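Local coordinates for aminopeptidase N family protein (Idiomarina loihiensis L2TR, PDB 4FGM) that is probably a zinc-dependent aminopeptidase of the M61 family, cleaving residues from the N-terminal end of peptides, at residues L537-I548 and L559-A567; I383-Q394 and G433-L444. One frame throughout, in Å; residues are numbered along the deposited sequence.

Contact 1 of 2, residues L537-I548 and L559-A567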
loop_
_atom_site.group_PDB
_atom_site.type_symbol
_atom_site.label_atom_id
_atom_site.label_comp_id
_atom_site.label_asym_id
_atom_site.label_seq_id
_atom_site.Cartn_x
_atom_site.Cartn_y
_atom_site.Cartn_z
ATOM N N LEU A 537 30.926 -15.669 9.202
ATOM C CA LEU A 537 30.794 -14.592 10.179
ATOM C C LEU A 537 30.718 -14.977 11.649
ATOM O O LEU A 537 30.907 -14.129 12.509
ATOM C CB LEU A 537 29.610 -13.709 9.813
ATOM C CG LEU A 537 30.000 -12.606 8.831
ATOM C CD1 LEU A 537 30.831 -13.174 7.700
ATOM C CD2 LEU A 537 28.744 -11.949 8.299
ATOM N N GLU A 538 30.455 -16.244 11.948
ATOM C CA GLU A 538 30.389 -16.694 13.343
ATOM C C GLU A 538 31.823 -16.894 13.856
ATOM O O GLU A 538 32.042 -17.428 14.935
ATOM C CB GLU A 538 29.609 -18.021 13.439
ATOM C CG GLU A 538 30.492 -19.262 13.513
ATOM C CD GLU A 538 30.000 -20.423 12.658
ATOM O OE1 GLU A 538 30.838 -21.029 11.945
ATOM O OE2 GLU A 538 28.790 -20.742 12.704
ATOM N N ARG A 539 32.795 -16.450 13.074
ATOM C CA ARG A 539 34.195 -16.604 13.435
ATOM C C ARG A 539 34.839 -15.312 13.842
ATOM O O ARG A 539 36.014 -15.285 14.194
ATOM C CB ARG A 539 34.972 -17.171 12.253
ATOM C CG ARG A 539 34.740 -18.631 12.042
ATOM C CD ARG A 539 34.954 -18.980 10.615
ATOM N NE ARG A 539 34.623 -20.371 10.359
ATOM C CZ ARG A 539 34.383 -20.849 9.146
ATOM N NH1 ARG A 539 34.444 -20.044 8.096
ATOM N NH2 ARG A 539 34.073 -22.125 8.981
ATOM N N TYR A 540 34.073 -14.239 13.801
ATOM C CA TYR A 540 34.623 -12.946 14.132
ATOM C C TYR A 540 33.936 -12.257 15.286
ATOM O O TYR A 540 32.806 -12.575 15.633
ATOM C CB TYR A 540 34.550 -12.056 12.896
ATOM C CG TYR A 540 35.181 -12.705 11.700
ATOM C CD1 TYR A 540 36.558 -12.868 11.628
ATOM C CD2 TYR A 540 34.403 -13.199 10.663
ATOM C CE1 TYR A 540 37.144 -13.501 10.558
ATOM C CE2 TYR A 540 34.982 -13.839 9.582
ATOM C CZ TYR A 540 36.352 -13.987 9.535
ATOM O OH TYR A 540 36.936 -14.621 8.463
ATOM N N ILE A 541 34.655 -11.311 15.881
ATOM C CA ILE A 541 34.132 -10.502 16.966
ATOM C C ILE A 541 34.539 -9.070 16.636
ATOM O O ILE A 541 35.459 -8.840 15.858
ATOM C CB ILE A 541 34.713 -10.906 18.353
ATOM C CG1 ILE A 541 36.223 -10.683 18.384
ATOM C CG2 ILE A 541 34.371 -12.362 18.653
ATOM C CD1 ILE A 541 36.825 -10.893 19.757
ATOM N N PRO A 542 33.845 -8.085 17.210
ATOM C CA PRO A 542 34.195 -6.691 16.922
ATOM C C PRO A 542 35.698 -6.434 17.076
ATOM O O PRO A 542 36.320 -6.885 18.038
ATOM C CB PRO A 542 33.353 -5.914 17.932
ATOM C CG PRO A 542 32.120 -6.765 18.046
ATOM C CD PRO A 542 32.694 -8.169 18.125
ATOM N N GLY A 543 36.274 -5.720 16.118
ATOM C CA GLY A 543 37.691 -5.423 16.169
ATOM C C GLY A 543 38.509 -6.261 15.202
ATOM O O GLY A 543 39.625 -5.885 14.846
ATOM N N ASP A 544 37.971 -7.401 14.773
ATOM C CA ASP A 544 38.698 -8.241 13.836
ATOM C C ASP A 544 38.680 -7.611 12.450
ATOM O O ASP A 544 37.713 -6.957 12.058
ATOM C CB ASP A 544 38.087 -9.644 13.761
ATOM C CG ASP A 544 38.362 -10.469 15.001
ATOM O OD1 ASP A 544 39.337 -10.159 15.713
ATOM O OD2 ASP A 544 37.616 -11.438 15.254
ATOM N N THR A 545 39.760 -7.803 11.707
ATOM C CA THR A 545 39.842 -7.262 10.363
ATOM C C THR A 545 40.026 -8.372 9.335
ATOM O O THR A 545 40.810 -9.293 9.535
ATOM C CB THR A 545 41.003 -6.269 10.232
ATOM O OG1 THR A 545 40.809 -5.198 11.162
ATOM C CG2 THR A 545 41.061 -5.700 8.806
ATOM N N VAL A 546 39.276 -8.279 8.244
ATOM C CA VAL A 546 39.358 -9.249 7.165
ATOM C C VAL A 546 39.364 -8.506 5.842
ATOM O O VAL A 546 38.988 -7.331 5.765
ATOM C CB VAL A 546 38.161 -10.212 7.158
ATOM C CG1 VAL A 546 38.117 -11.006 8.454
ATOM C CG2 VAL A 546 36.871 -9.431 6.948
ATOM N N THR A 547 39.803 -9.198 4.803
ATOM C CA THR A 547 39.841 -8.618 3.479
ATOM C C THR A 547 38.561 -9.029 2.766
ATOM O O THR A 547 38.098 -10.159 2.911
ATOM C CB THR A 547 41.075 -9.120 2.709
ATOM O OG1 THR A 547 42.254 -8.636 3.361
ATOM C CG2 THR A 547 41.060 -8.622 1.266
ATOM N N ILE A 548 37.973 -8.100 2.023
ATOM C CA ILE A 548 36.749 -8.393 1.292
ATOM C C ILE A 548 37.043 -8.231 -0.186
ATOM O O ILE A 548 37.688 -7.260 -0.585
ATOM C CB ILE A 548 35.611 -7.401 1.625
ATOM C CG1 ILE A 548 35.281 -7.427 3.121
ATOM C CG2 ILE A 548 34.387 -7.720 0.752
ATOM C CD1 ILE A 548 34.721 -8.724 3.615
ATOM N N LEU A 559 39.107 -4.939 -0.650
ATOM C CA LEU A 559 38.879 -4.034 0.466
ATOM C C LEU A 559 39.231 -4.618 1.830
ATOM O O LEU A 559 39.279 -5.834 2.020
ATOM C CB LEU A 559 37.403 -3.618 0.479
ATOM C CG LEU A 559 36.825 -3.083 -0.837
ATOM C CD1 LEU A 559 35.318 -2.911 -0.730
ATOM C CD2 LEU A 559 37.483 -1.759 -1.166
ATOM N N GLU A 560 39.478 -3.726 2.781
ATOM C CA GLU A 560 39.775 -4.127 4.146
ATOM C C GLU A 560 38.570 -3.724 4.997
ATOM O O GLU A 560 38.097 -2.588 4.929
ATOM C CB GLU A 560 41.045 -3.437 4.666
ATOM C CG GLU A 560 41.188 -3.516 6.187
ATOM C CD GLU A 560 42.535 -3.021 6.704
ATOM O OE1 GLU A 560 43.556 -3.698 6.456
ATOM O OE2 GLU A 560 42.568 -1.957 7.363
ATOM N N LEU A 561 38.063 -4.662 5.784
ATOM C CA LEU A 561 36.919 -4.373 6.635
ATOM C C LEU A 561 37.158 -4.758 8.097
ATOM O O LEU A 561 37.682 -5.836 8.406
ATOM C CB LEU A 561 35.674 -5.091 6.086
ATOM C CG LEU A 561 34.353 -4.966 6.849
ATOM C CD1 LEU A 561 33.206 -5.272 5.904
ATOM C CD2 LEU A 561 34.335 -5.915 8.052
ATOM N N THR A 562 36.786 -3.860 8.999
ATOM C CA THR A 562 36.939 -4.126 10.421
ATOM C C THR A 562 35.547 -4.180 11.020
ATOM O O THR A 562 34.808 -3.201 10.974
ATOM C CB THR A 562 37.761 -3.033 11.126
ATOM O OG1 THR A 562 39.053 -2.939 10.510
ATOM C CG2 THR A 562 37.940 -3.386 12.603
ATOM N N TRP A 563 35.193 -5.336 11.570
ATOM C CA TRP A 563 33.872 -5.535 12.155
ATOM C C TRP A 563 33.635 -4.624 13.338
ATOM O O TRP A 563 34.385 -4.658 14.312
ATOM C CB TRP A 563 33.698 -6.987 12.602
ATOM C CG TRP A 563 33.880 -7.969 11.500
ATOM C CD1 TRP A 563 34.957 -8.780 11.292
ATOM C CD2 TRP A 563 32.956 -8.241 10.436
ATOM N NE1 TRP A 563 34.759 -9.548 10.167
ATOM C CE2 TRP A 563 33.540 -9.237 9.624
ATOM C CE3 TRP A 563 31.691 -7.743 10.095
ATOM C CZ2 TRP A 563 32.905 -9.739 8.482
ATOM C CZ3 TRP A 563 31.058 -8.240 8.963
ATOM C CH2 TRP A 563 31.666 -9.231 8.171
ATOM N N GLN A 564 32.587 -3.813 13.252
ATOM C CA GLN A 564 32.245 -2.900 14.334
ATOM C C GLN A 564 31.371 -3.621 15.342
ATOM O O GLN A 564 31.002 -4.780 15.150
ATOM C CB GLN A 564 31.452 -1.695 13.816
ATOM C CG GLN A 564 32.218 -0.686 12.996
ATOM C CD GLN A 564 31.320 0.458 12.533
ATOM O OE1 GLN A 564 30.102 0.434 12.737
ATOM N NE2 GLN A 564 31.917 1.458 11.900
ATOM N N GLU A 565 31.050 -2.922 16.423
ATOM C CA GLU A 565 30.164 -3.457 17.442
ATOM C C GLU A 565 28.808 -3.293 16.754
ATOM O O GLU A 565 28.324 -2.174 16.580
ATOM C CB GLU A 565 30.237 -2.595 18.704
ATOM C CG GLU A 565 29.456 -3.146 19.881
ATOM C CD GLU A 565 29.998 -4.478 20.365
ATOM O OE1 GLU A 565 31.170 -4.519 20.804
ATOM O OE2 GLU A 565 29.254 -5.483 20.306
ATOM N N PRO A 566 28.184 -4.405 16.333
ATOM C CA PRO A 566 26.887 -4.346 15.651
ATOM C C PRO A 566 25.753 -3.702 16.438
ATOM O O PRO A 566 25.716 -3.752 17.667
ATOM C CB PRO A 566 26.606 -5.807 15.323
ATOM C CG PRO A 566 27.216 -6.512 16.479
ATOM C CD PRO A 566 28.544 -5.799 16.637
ATOM N N ALA A 567 24.826 -3.095 15.706
ATOM C CA ALA A 567 23.678 -2.436 16.310
ATOM C C ALA A 567 22.693 -3.461 16.861
ATOM O O ALA A 567 22.439 -4.491 16.234
ATOM C CB ALA A 567 22.980 -1.547 15.270
#

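Contact 2 of 2, residues I383-Q394 and G433-L444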
loop_
_atom_site.group_PDB
_atom_site.type_symbol
_atom_site.label_atom_id
_atom_site.label_comp_id
_atom_site.label_asym_id
_atom_site.label_seq_id
_atom_site.Cartn_x
_atom_site.Cartn_y
_atom_site.Cartn_z
ATOM N N ILE A 383 3.343 6.167 16.006
ATOM C CA ILE A 383 2.675 7.336 16.556
ATOM C C ILE A 383 1.292 6.880 17.010
ATOM O O ILE A 383 0.858 7.178 18.123
ATOM C CB ILE A 383 2.510 8.440 15.493
ATOM C CG1 ILE A 383 3.863 9.101 15.220
ATOM C CG2 ILE A 383 1.458 9.453 15.947
ATOM C CD1 ILE A 383 3.800 10.255 14.233
ATOM N N ALA A 384 0.606 6.145 16.137
ATOM C CA ALA A 384 -0.727 5.634 16.447
ATOM C C ALA A 384 -0.671 4.766 17.700
ATOM O O ALA A 384 -1.547 4.846 18.556
ATOM C CB ALA A 384 -1.275 4.820 15.262
ATOM N N LEU A 385 0.362 3.932 17.799
ATOM C CA LEU A 385 0.533 3.061 18.958
ATOM C C LEU A 385 0.634 3.902 20.221
ATOM O O LEU A 385 0.013 3.597 21.239
ATOM C CB LEU A 385 1.809 2.231 18.826
ATOM C CG LEU A 385 2.269 1.538 20.114
ATOM C CD1 LEU A 385 1.379 0.334 20.397
ATOM C CD2 LEU A 385 3.724 1.114 19.976
ATOM N N SER A 386 1.431 4.964 20.139
ATOM C CA SER A 386 1.640 5.857 21.269
ATOM C C SER A 386 0.336 6.514 21.707
ATOM O O SER A 386 -0.009 6.490 22.887
ATOM C CB SER A 386 2.663 6.934 20.905
ATOM O OG SER A 386 3.881 6.358 20.465
ATOM N N LEU A 387 -0.387 7.094 20.754
ATOM C CA LEU A 387 -1.651 7.756 21.058
ATOM C C LEU A 387 -2.652 6.806 21.710
ATOM O O LEU A 387 -3.324 7.167 22.676
ATOM C CB LEU A 387 -2.263 8.351 19.787
ATOM C CG LEU A 387 -1.536 9.517 19.113
ATOM C CD1 LEU A 387 -2.252 9.878 17.816
ATOM C CD2 LEU A 387 -1.499 10.720 20.046
ATOM N N ASP A 388 -2.749 5.591 21.189
ATOM C CA ASP A 388 -3.683 4.623 21.743
ATOM C C ASP A 388 -3.351 4.336 23.209
ATOM O O ASP A 388 -4.233 4.310 24.063
ATOM C CB ASP A 388 -3.646 3.325 20.929
ATOM C CG ASP A 388 -4.923 2.514 21.062
ATOM O OD1 ASP A 388 -5.876 2.992 21.715
ATOM O OD2 ASP A 388 -4.980 1.400 20.503
ATOM N N LEU A 389 -2.074 4.124 23.495
ATOM C CA LEU A 389 -1.637 3.840 24.855
ATOM C C LEU A 389 -1.766 5.061 25.762
ATOM O O LEU A 389 -2.218 4.954 26.902
ATOM C CB LEU A 389 -0.193 3.332 24.834
ATOM C CG LEU A 389 0.007 1.807 24.828
ATOM C CD1 LEU A 389 -1.148 1.095 24.155
ATOM C CD2 LEU A 389 1.317 1.484 24.142
HETATM N N MSE A 390 -1.377 6.223 25.250
HETATM C CA MSE A 390 -1.457 7.451 26.022
HETATM C C MSE A 390 -2.898 7.828 26.365
HETATM O O MSE A 390 -3.203 8.160 27.510
HETATM C CB MSE A 390 -0.791 8.586 25.259
HETATM C CG MSE A 390 0.723 8.498 25.260
HETATM SE SE MSE A 390 1.533 9.867 24.175
HETATM C CE MSE A 390 1.433 11.363 25.401
ATOM N N LEU A 391 -3.778 7.773 25.371
ATOM C CA LEU A 391 -5.182 8.097 25.571
ATOM C C LEU A 391 -5.821 7.146 26.582
ATOM O O LEU A 391 -6.694 7.540 27.353
ATOM C CB LEU A 391 -5.932 8.017 24.235
ATOM C CG LEU A 391 -6.143 9.297 23.417
ATOM C CD1 LEU A 391 -5.010 10.279 23.619
ATOM C CD2 LEU A 391 -6.271 8.919 21.954
ATOM N N ARG A 392 -5.386 5.894 26.584
ATOM C CA ARG A 392 -5.943 4.922 27.509
ATOM C C ARG A 392 -5.564 5.243 28.947
ATOM O O ARG A 392 -6.414 5.228 29.832
ATOM C CB ARG A 392 -5.486 3.507 27.132
ATOM C CG ARG A 392 -6.051 3.032 25.796
ATOM C CD ARG A 392 -5.530 1.666 25.400
ATOM N NE ARG A 392 -5.937 1.305 24.045
ATOM C CZ ARG A 392 -6.630 0.210 23.735
ATOM N NH1 ARG A 392 -7.002 -0.646 24.684
ATOM N NH2 ARG A 392 -6.943 -0.039 22.471
ATOM N N LEU A 393 -4.292 5.549 29.180
ATOM C CA LEU A 393 -3.829 5.866 30.527
ATOM C C LEU A 393 -4.421 7.184 31.037
ATOM O O LEU A 393 -4.765 7.305 32.212
ATOM C CB LEU A 393 -2.301 5.944 30.547
ATOM C CG LEU A 393 -1.555 4.683 30.111
ATOM C CD1 LEU A 393 -0.067 4.974 30.034
ATOM C CD2 LEU A 393 -1.838 3.550 31.085
ATOM N N GLN A 394 -4.544 8.159 30.143
ATOM C CA GLN A 394 -5.071 9.472 30.492
ATOM C C GLN A 394 -6.582 9.533 30.702
ATOM O O GLN A 394 -7.097 10.513 31.244
ATOM C CB GLN A 394 -4.665 10.494 29.425
ATOM C CG GLN A 394 -3.222 10.952 29.524
ATOM C CD GLN A 394 -2.859 11.955 28.445
ATOM O OE1 GLN A 394 -3.663 12.820 28.090
ATOM N NE2 GLN A 394 -1.639 11.856 27.928
ATOM N N GLY A 433 -9.829 16.262 29.305
ATOM C CA GLY A 433 -9.096 15.286 30.092
ATOM C C GLY A 433 -7.848 14.659 29.506
ATOM O O GLY A 433 -7.245 13.788 30.142
ATOM N N ILE A 434 -7.449 15.083 28.313
ATOM C CA ILE A 434 -6.258 14.519 27.691
ATOM C C ILE A 434 -5.361 15.579 27.070
ATOM O O ILE A 434 -5.837 16.549 26.482
ATOM C CB ILE A 434 -6.620 13.496 26.592
ATOM C CG1 ILE A 434 -7.480 14.166 25.528
ATOM C CG2 ILE A 434 -7.350 12.308 27.197
ATOM C CD1 ILE A 434 -7.082 13.801 24.124
ATOM N N ASP A 435 -4.056 15.379 27.214
ATOM C CA ASP A 435 -3.055 16.288 26.668
ATOM C C ASP A 435 -1.938 15.460 26.032
ATOM O O ASP A 435 -1.192 14.769 26.726
ATOM C CB ASP A 435 -2.467 17.170 27.772
ATOM C CG ASP A 435 -1.486 18.197 27.236
ATOM O OD1 ASP A 435 -0.525 18.537 27.958
ATOM O OD2 ASP A 435 -1.678 18.674 26.097
ATOM N N ILE A 436 -1.843 15.522 24.708
ATOM C CA ILE A 436 -0.818 14.791 23.973
ATOM C C ILE A 436 -0.095 15.744 23.027
ATOM O O ILE A 436 0.709 15.320 22.202
ATOM C CB ILE A 436 -1.428 13.612 23.150
ATOM C CG1 ILE A 436 -2.662 14.077 22.369
ATOM C CG2 ILE A 436 -1.810 12.463 24.079
ATOM C CD1 ILE A 436 -2.355 14.972 21.194
ATOM N N SER A 437 -0.384 17.034 23.174
ATOM C CA SER A 437 0.194 18.079 22.335
ATOM C C SER A 437 1.712 18.060 22.154
ATOM O O SER A 437 2.200 17.968 21.024
ATOM C CB SER A 437 -0.223 19.457 22.854
ATOM O OG SER A 437 0.226 20.481 21.979
ATOM N N ASP A 438 2.463 18.164 23.246
ATOM C CA ASP A 438 3.918 18.172 23.125
ATOM C C ASP A 438 4.436 16.919 22.443
ATOM O O ASP A 438 5.315 16.988 21.585
ATOM C CB ASP A 438 4.587 18.334 24.494
ATOM C CG ASP A 438 4.390 19.718 25.074
ATOM O OD1 ASP A 438 4.233 20.674 24.284
ATOM O OD2 ASP A 438 4.406 19.854 26.315
ATOM N N PHE A 439 3.887 15.772 22.815
ATOM C CA PHE A 439 4.323 14.525 22.217
ATOM C C PHE A 439 4.091 14.479 20.710
ATOM O O PHE A 439 5.016 14.214 19.942
ATOM C CB PHE A 439 3.596 13.344 22.846
ATOM C CG PHE A 439 3.538 12.151 21.948
ATOM C CD1 PHE A 439 4.662 11.357 21.743
ATOM C CD2 PHE A 439 2.372 11.858 21.250
ATOM C CE1 PHE A 439 4.633 10.293 20.838
ATOM C CE2 PHE A 439 2.327 10.798 20.342
ATOM C CZ PHE A 439 3.459 10.010 20.138
ATOM N N LEU A 440 2.849 14.726 20.298
ATOM C CA LEU A 440 2.481 14.679 18.891
ATOM C C LEU A 440 3.236 15.685 18.018
ATOM O O LEU A 440 3.593 15.367 16.883
ATOM C CB LEU A 440 0.966 14.861 18.732
ATOM C CG LEU A 440 0.394 14.469 17.358
ATOM C CD1 LEU A 440 0.609 12.985 17.115
ATOM C CD2 LEU A 440 -1.084 14.787 17.291
ATOM N N LYS A 441 3.480 16.887 18.533
ATOM C CA LYS A 441 4.221 17.889 17.766
ATOM C C LYS A 441 5.657 17.426 17.518
ATOM O O LYS A 441 6.211 17.651 16.442
ATOM C CB LYS A 441 4.255 19.237 18.492
ATOM C CG LYS A 441 3.041 20.110 18.271
ATOM C CD LYS A 441 3.241 21.461 18.933
ATOM C CE LYS A 441 1.987 22.311 18.873
ATOM N NZ LYS A 441 2.168 23.571 19.646
ATOM N N ASP A 442 6.266 16.793 18.516
ATOM C CA ASP A 442 7.634 16.306 18.363
ATOM C C ASP A 442 7.637 15.102 17.435
ATOM O O ASP A 442 8.528 14.954 16.601
ATOM C CB ASP A 442 8.246 15.913 19.715
ATOM C CG ASP A 442 8.455 17.110 20.634
ATOM O OD1 ASP A 442 8.594 18.241 20.120
ATOM O OD2 ASP A 442 8.494 16.915 21.869
ATOM N N ALA A 443 6.625 14.252 17.580
ATOM C CA ALA A 443 6.498 13.056 16.758
ATOM C C ALA A 443 6.288 13.432 15.298
ATOM O O ALA A 443 6.776 12.757 14.392
ATOM C CB ALA A 443 5.325 12.210 17.248
ATOM N N LEU A 444 5.570 14.530 15.091
ATOM C CA LEU A 444 5.235 15.014 13.761
ATOM C C LEU A 444 6.247 15.919 13.058
ATOM O O LEU A 444 6.434 15.814 11.843
ATOM C CB LEU A 444 3.886 15.746 13.820
ATOM C CG LEU A 444 2.585 15.056 13.386
ATOM C CD1 LEU A 444 2.466 13.661 13.970
ATOM C CD2 LEU A 444 1.417 15.925 13.820
#

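Contact 1 of 2, residues L537-I548 and L559-A567
The backbone oxygen of Trp563 is approached by two neighbours in the turn facing it: Gly543 N donates a hydrogen bond of 2.8 Å to Trp563 O from within the carbonyl plane, and the CA-H of Pro542 adds a weaker contact to the same atom. That turn, Ile541 to Asp544, is type II, and the Asp544 carboxylate braces it, OD2 accepting from Ile541 N at 3.0 Å. Asp544 O in turn receives Trp563 N, so Trp563 is fastened through both backbone groups. Its indole lies alongside the Tyr540 ring: the two planes lie 23° apart but are slid so far that they barely overlap, and Trp563 NE1 sits over the phenol face, 3.5 Å from Tyr540 CG. Val546 CG2 lies 3.9 Å from Trp563 NE1. Farther out, the six-membered ring crosses Leu537, with CH2 3.8 Å from Leu537 CG, while Leu561 CD2 from the preceding strand covers one indole face. Replacing Trp563 by an alanine would probably leave Tyr540 and Leu537 without the indole they pack against and open a gap beside Val546. Beyond Trp563 the strands run antiparallel, with Val546 and Leu561 exchanging both backbone bonds. On the face carrying the threonines, Thr545 OG1 and Thr562 OG1 share a hydrogen bond of 2.9 Å, each hydroxyl standing anti to its carbonyl carbon (chi1 -59° and -58°). On the Val546 face, Ile548 CG1 packs 3.8 Å from Leu561 CB. This is a β hairpin, 545-552 with 555-562, of an antiparallel sheet consistent with a PDZ domain.

Contact 2 of 2, residues I383-Q394 and G433-L444
Two hydrogen bonds join Gln394 to the backbone of Asp435, the residue just before the N-cap Ile436. Gln394 OE1 accepts from Asp435 N at 2.7 Å, the donor tilted 18° from the amide carbonyl plane; NE2 returns a longer bond of 3.2 Å to Asp435 O, meeting it from above the peptide carbonyl plane. Beyond CG the side chain runs extended (chi2 180°), which carries the amide across to the loop leading into helix 437-445, and the two bonds together fix how it is turned.

The Met-aromatic contact pairs Met390 with Phe439. The selenium of Met390, a selenomethionine, stands over one face of the Phe439 ring, 3.9 Å from its centroid, and Ala443 CB of the ring's own helix covers the opposite face. Phe439 is a knob in a hole made by Ile383, Ser386, Leu387 and Met390, and this seats the antiparallel helices 378-394 and 437-445 against each other, the axes of their contacting segments 11.2 Å apart, within the helical part of the enzyme. The end of the ring presses on Ser386, CZ lying 3.3 Å from Ser386 CB, while Leu387 CD2 comes in at the ring edge.

Purely aliphatic contacts flank the ring. Toward Gln394, Leu391 CD1 meets Ile436 CG2 at 3.9 Å and also touches Ile434. In the other direction, Ile383 crosses Leu444 at about a right angle, the methyl carbons Ile383 CD1 and Leu444 CD1 3.7 Å apart.

The two contacts belong to separate parts of the chain: their centres are 41 Å apart, their nearest atoms stay about 20 Å apart, and contact 2 closes along the sequence before contact 1 opens. Contact 2 is the nearer to the zinc site, though it does not line the pocket itself. Helix 378-394 starts directly after Tyr377, which lines the maleic acid pocket, and the side chain of Ile383 is about 11 Å from that of Glu307, which binds the zinc ion together with His273 and His277. Asp388 OD2 on this helix also hydrogen-bonds Tyr312 OH of helix 308-320, the helix that follows Glu307. Contact 1, in the probable PDZ region, lies away from both metal and pocket.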